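Local coordinates for protein aminotransferase, class I (Staphylococcus aureus, PDB 2O1B) that probably transfers amino groups between amino acids and 2-oxo acids, as an aspartate aminotransferase-like enzyme, using bound pyridoxal-5'-phosphate as cofactor, at residues K242-L251 against V262-I272. Sequence-based numbering, arbitrary orientation.
Sequences KDVAIEIYSL and VGFAVGNKDMI. With PLP (pyridoxal-5'-phosphate), chain B.
Strands 245-250 and 263-267 run antiparallel, their axes 4.5 Å apart at closest approach and 154° apart in direction. Glu247-Val266 and Tyr249-Phe264 are the hydrogen-bonded pairs, two backbone bonds each, with Ile248-Ala265 and Ser250-Gly263 non-hydrogen-bonded; the straightest bond, Tyr249 N to Phe264 O, spans 2.8 Å. Asn268 N to Ala245 O extends the ladder at one end and Leu251 N to Val262 O, longer at 3.3 Å, at the other. Gly267 takes phi 130° and psi -135°, where a CB would collide with the carbonyl oxygens of Val266 and Ala245, and Asn268 follows as N-cap of helix 269-282.

Tyr249 and Phe264 leave the sheet side by side. With CG wedged between backbone N and carbonyl carbon (chi1 57°), Phe264 turns its ring so that Tyr249 CB sits over one face, 3.9 Å from the centroid; the two rings are nearly parallel but slid apart. Helix 88-102 packs here, Phe97 meeting the tyrosine ring edge-to-face. Glu247 shares this face, its buried carboxylate met by the hydroxyls of Tyr98 and Ser234 and by Ile235 N.

This pair belongs to the seven-stranded mixed sheet of the fold-type I aminotransferase large domain, in which 263-267 runs against the other six strands. On the opposite face, Ser250 donates OG to phosphate oxygen O3P of the cofactor at 2.7 Å; Ser252, Arg261, Thr118 and Tyr81 of the second subunit are among its other partners. Short Ala265 packs its CB against Ile248 CG1 (3.8 Å). Farther along, Ile246 CG2 touches Ile272 CD1 at 3.6 Å and CB of Met271, present as selenomethionine, whose bent chain brings CE to 3.8 Å from Ile246 CG1, joining helix 269-282 to the sheet.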
# COMPACT_ATOMS: atom_id res chain seq x y z
N LYS A 242 24.15 2.35 10.38
CA LYS A 242 23.71 2.09 9.01
C LYS A 242 24.26 0.79 8.43
O LYS A 242 23.76 0.31 7.42
CB LYS A 242 24.06 3.27 8.10
CG LYS A 242 23.32 4.56 8.45
CD LYS A 242 23.42 5.62 7.35
CE LYS A 242 24.86 6.00 7.04
NZ LYS A 242 24.91 7.00 5.93
N ASP A 243 25.29 0.23 9.05
CA ASP A 243 25.88 -1.03 8.60
C ASP A 243 24.99 -2.22 8.91
O ASP A 243 25.08 -3.26 8.27
CB ASP A 243 27.23 -1.27 9.26
CG ASP A 243 28.30 -0.32 8.78
OD1 ASP A 243 28.03 0.59 7.97
OD2 ASP A 243 29.45 -0.50 9.24
N VAL A 244 24.15 -2.07 9.93
CA VAL A 244 23.32 -3.19 10.40
C VAL A 244 21.82 -2.92 10.30
O VAL A 244 21.03 -3.86 10.24
CB VAL A 244 23.62 -3.58 11.87
CG1 VAL A 244 25.08 -3.96 12.05
CG2 VAL A 244 23.20 -2.46 12.82
N ALA A 245 21.43 -1.65 10.29
CA ALA A 245 20.04 -1.28 10.54
C ALA A 245 19.42 -0.28 9.57
O ALA A 245 20.11 0.52 8.92
CB ALA A 245 19.89 -0.74 11.96
N ILE A 246 18.09 -0.35 9.48
CA ILE A 246 17.28 0.75 8.97
C ILE A 246 16.41 1.24 10.11
O ILE A 246 16.12 0.49 11.05
CB ILE A 246 16.36 0.36 7.78
CG1 ILE A 246 15.46 -0.84 8.13
CG2 ILE A 246 17.19 0.11 6.52
CD1 ILE A 246 14.35 -1.12 7.09
N GLU A 247 16.00 2.50 10.02
CA GLU A 247 15.06 3.07 10.97
C GLU A 247 13.82 3.52 10.22
O GLU A 247 13.92 4.12 9.16
CB GLU A 247 15.70 4.24 11.66
CG GLU A 247 14.93 4.75 12.85
CD GLU A 247 15.84 5.50 13.74
OE1 GLU A 247 16.19 6.66 13.40
OE2 GLU A 247 16.22 4.92 14.78
N ILE A 248 12.66 3.25 10.79
CA ILE A 248 11.39 3.62 10.16
C ILE A 248 10.70 4.70 11.00
O ILE A 248 10.55 4.57 12.21
CB ILE A 248 10.52 2.38 9.90
CG1 ILE A 248 11.09 1.62 8.69
CG2 ILE A 248 9.06 2.78 9.65
CD1 ILE A 248 10.45 0.31 8.38
N TYR A 249 10.35 5.79 10.35
CA TYR A 249 9.82 6.97 11.02
C TYR A 249 8.44 7.28 10.44
O TYR A 249 8.28 7.24 9.22
CB TYR A 249 10.76 8.16 10.79
CG TYR A 249 10.44 9.36 11.66
CD1 TYR A 249 11.04 9.52 12.91
CD2 TYR A 249 9.51 10.34 11.24
CE1 TYR A 249 10.72 10.61 13.74
CE2 TYR A 249 9.20 11.43 12.05
CZ TYR A 249 9.80 11.55 13.30
OH TYR A 249 9.48 12.63 14.10
N SER A 250 7.48 7.61 11.31
CA SER A 250 6.11 7.88 10.89
C SER A 250 5.73 9.33 11.14
O SER A 250 6.12 9.91 12.15
CB SER A 250 5.13 6.98 11.65
OG SER A 250 3.80 7.30 11.28
N LEU A 251 4.96 9.91 10.23
CA LEU A 251 4.34 11.23 10.46
C LEU A 251 3.00 11.18 11.22
O LEU A 251 2.45 12.22 11.63
CB LEU A 251 4.16 11.99 9.14
CG LEU A 251 5.42 12.55 8.46
CD1 LEU A 251 6.22 11.50 7.71
CD2 LEU A 251 5.04 13.68 7.51
N VAL A 262 1.55 8.18 5.67
CA VAL A 262 2.86 8.60 5.18
C VAL A 262 3.96 8.42 6.23
O VAL A 262 3.80 8.78 7.40
CB VAL A 262 2.83 10.07 4.66
CG1 VAL A 262 2.43 11.04 5.76
CG2 VAL A 262 4.19 10.44 4.06
N GLY A 263 5.07 7.83 5.80
CA GLY A 263 6.24 7.61 6.65
C GLY A 263 7.43 7.35 5.75
O GLY A 263 7.35 7.53 4.53
N PHE A 264 8.55 6.95 6.35
CA PHE A 264 9.74 6.61 5.56
C PHE A 264 10.68 5.67 6.30
O PHE A 264 10.67 5.62 7.53
CB PHE A 264 10.48 7.87 5.09
CG PHE A 264 10.89 8.79 6.19
CD1 PHE A 264 10.10 9.88 6.54
CD2 PHE A 264 12.10 8.61 6.85
CE1 PHE A 264 10.49 10.75 7.56
CE2 PHE A 264 12.50 9.47 7.86
CZ PHE A 264 11.69 10.55 8.21
N ALA A 265 11.46 4.93 5.52
CA ALA A 265 12.54 4.10 6.01
C ALA A 265 13.84 4.81 5.67
O ALA A 265 13.95 5.45 4.62
CB ALA A 265 12.51 2.72 5.36
N VAL A 266 14.82 4.67 6.56
CA VAL A 266 16.10 5.37 6.42
C VAL A 266 17.23 4.48 6.91
O VAL A 266 17.09 3.77 7.90
CB VAL A 266 16.06 6.75 7.14
CG1 VAL A 266 17.35 7.07 7.82
CG2 VAL A 266 15.67 7.86 6.18
N GLY A 267 18.35 4.45 6.18
CA GLY A 267 19.53 3.69 6.63
C GLY A 267 20.22 2.72 5.68
O GLY A 267 20.48 3.06 4.52
N ASN A 268 20.54 1.53 6.20
CA ASN A 268 21.29 0.50 5.45
C ASN A 268 20.93 0.44 3.98
O ASN A 268 19.78 0.14 3.65
CB ASN A 268 21.07 -0.89 6.05
CG ASN A 268 22.03 -1.93 5.48
OD1 ASN A 268 23.20 -2.00 5.88
ND2 ASN A 268 21.55 -2.74 4.55
N LYS A 269 21.90 0.70 3.10
CA LYS A 269 21.62 0.78 1.65
C LYS A 269 20.98 -0.49 1.08
O LYS A 269 19.99 -0.42 0.33
CB LYS A 269 22.86 1.18 0.84
CG LYS A 269 22.70 1.05 -0.69
CD LYS A 269 23.75 1.87 -1.44
CE LYS A 269 24.28 1.18 -2.70
NZ LYS A 269 23.43 0.09 -3.25
N ASP A 270 21.53 -1.65 1.43
CA ASP A 270 21.03 -2.93 0.92
C ASP A 270 19.55 -3.13 1.28
O ASP A 270 18.74 -3.50 0.42
CB ASP A 270 21.87 -4.11 1.45
CG ASP A 270 23.23 -4.21 0.79
OD1 ASP A 270 23.46 -3.52 -0.23
OD2 ASP A 270 24.07 -5.00 1.29
N MSE A 271 19.22 -2.87 2.53
CA MSE A 271 17.85 -3.01 3.01
C MSE A 271 16.93 -1.99 2.38
O MSE A 271 15.81 -2.32 2.00
CB MSE A 271 17.79 -2.90 4.53
CG MSE A 271 18.56 -4.00 5.23
SE MSE A 271 18.61 -3.76 7.15
CE MSE A 271 16.81 -4.36 7.53
N ILE A 272 17.39 -0.75 2.27
CA ILE A 272 16.60 0.28 1.62
C ILE A 272 16.35 -0.07 0.15
O ILE A 272 15.23 0.06 -0.35
CB ILE A 272 17.26 1.67 1.76
CG1 ILE A 272 17.25 2.11 3.24
CG2 ILE A 272 16.59 2.70 0.85
CD1 ILE A 272 15.86 2.18 3.88
N1 PLP B . 4.78 0.98 14.91
C2 PLP B . 4.36 1.38 16.17
C2A PLP B . 5.19 1.02 17.37
C3 PLP B . 3.20 2.15 16.27
O3 PLP B . 2.75 2.58 17.49
C4 PLP B . 2.47 2.49 15.12
C4A PLP B . 1.61 3.71 15.19
C5 PLP B . 2.90 2.06 13.86
C6 PLP B . 4.07 1.30 13.77
C5A PLP B . 2.12 2.39 12.60
O4P PLP B . 2.26 3.74 12.20
P PLP B . 1.66 4.26 10.80
O1P PLP B . 0.44 5.12 11.07
O2P PLP B . 1.29 3.04 9.99
O3P PLP B . 2.73 5.07 10.13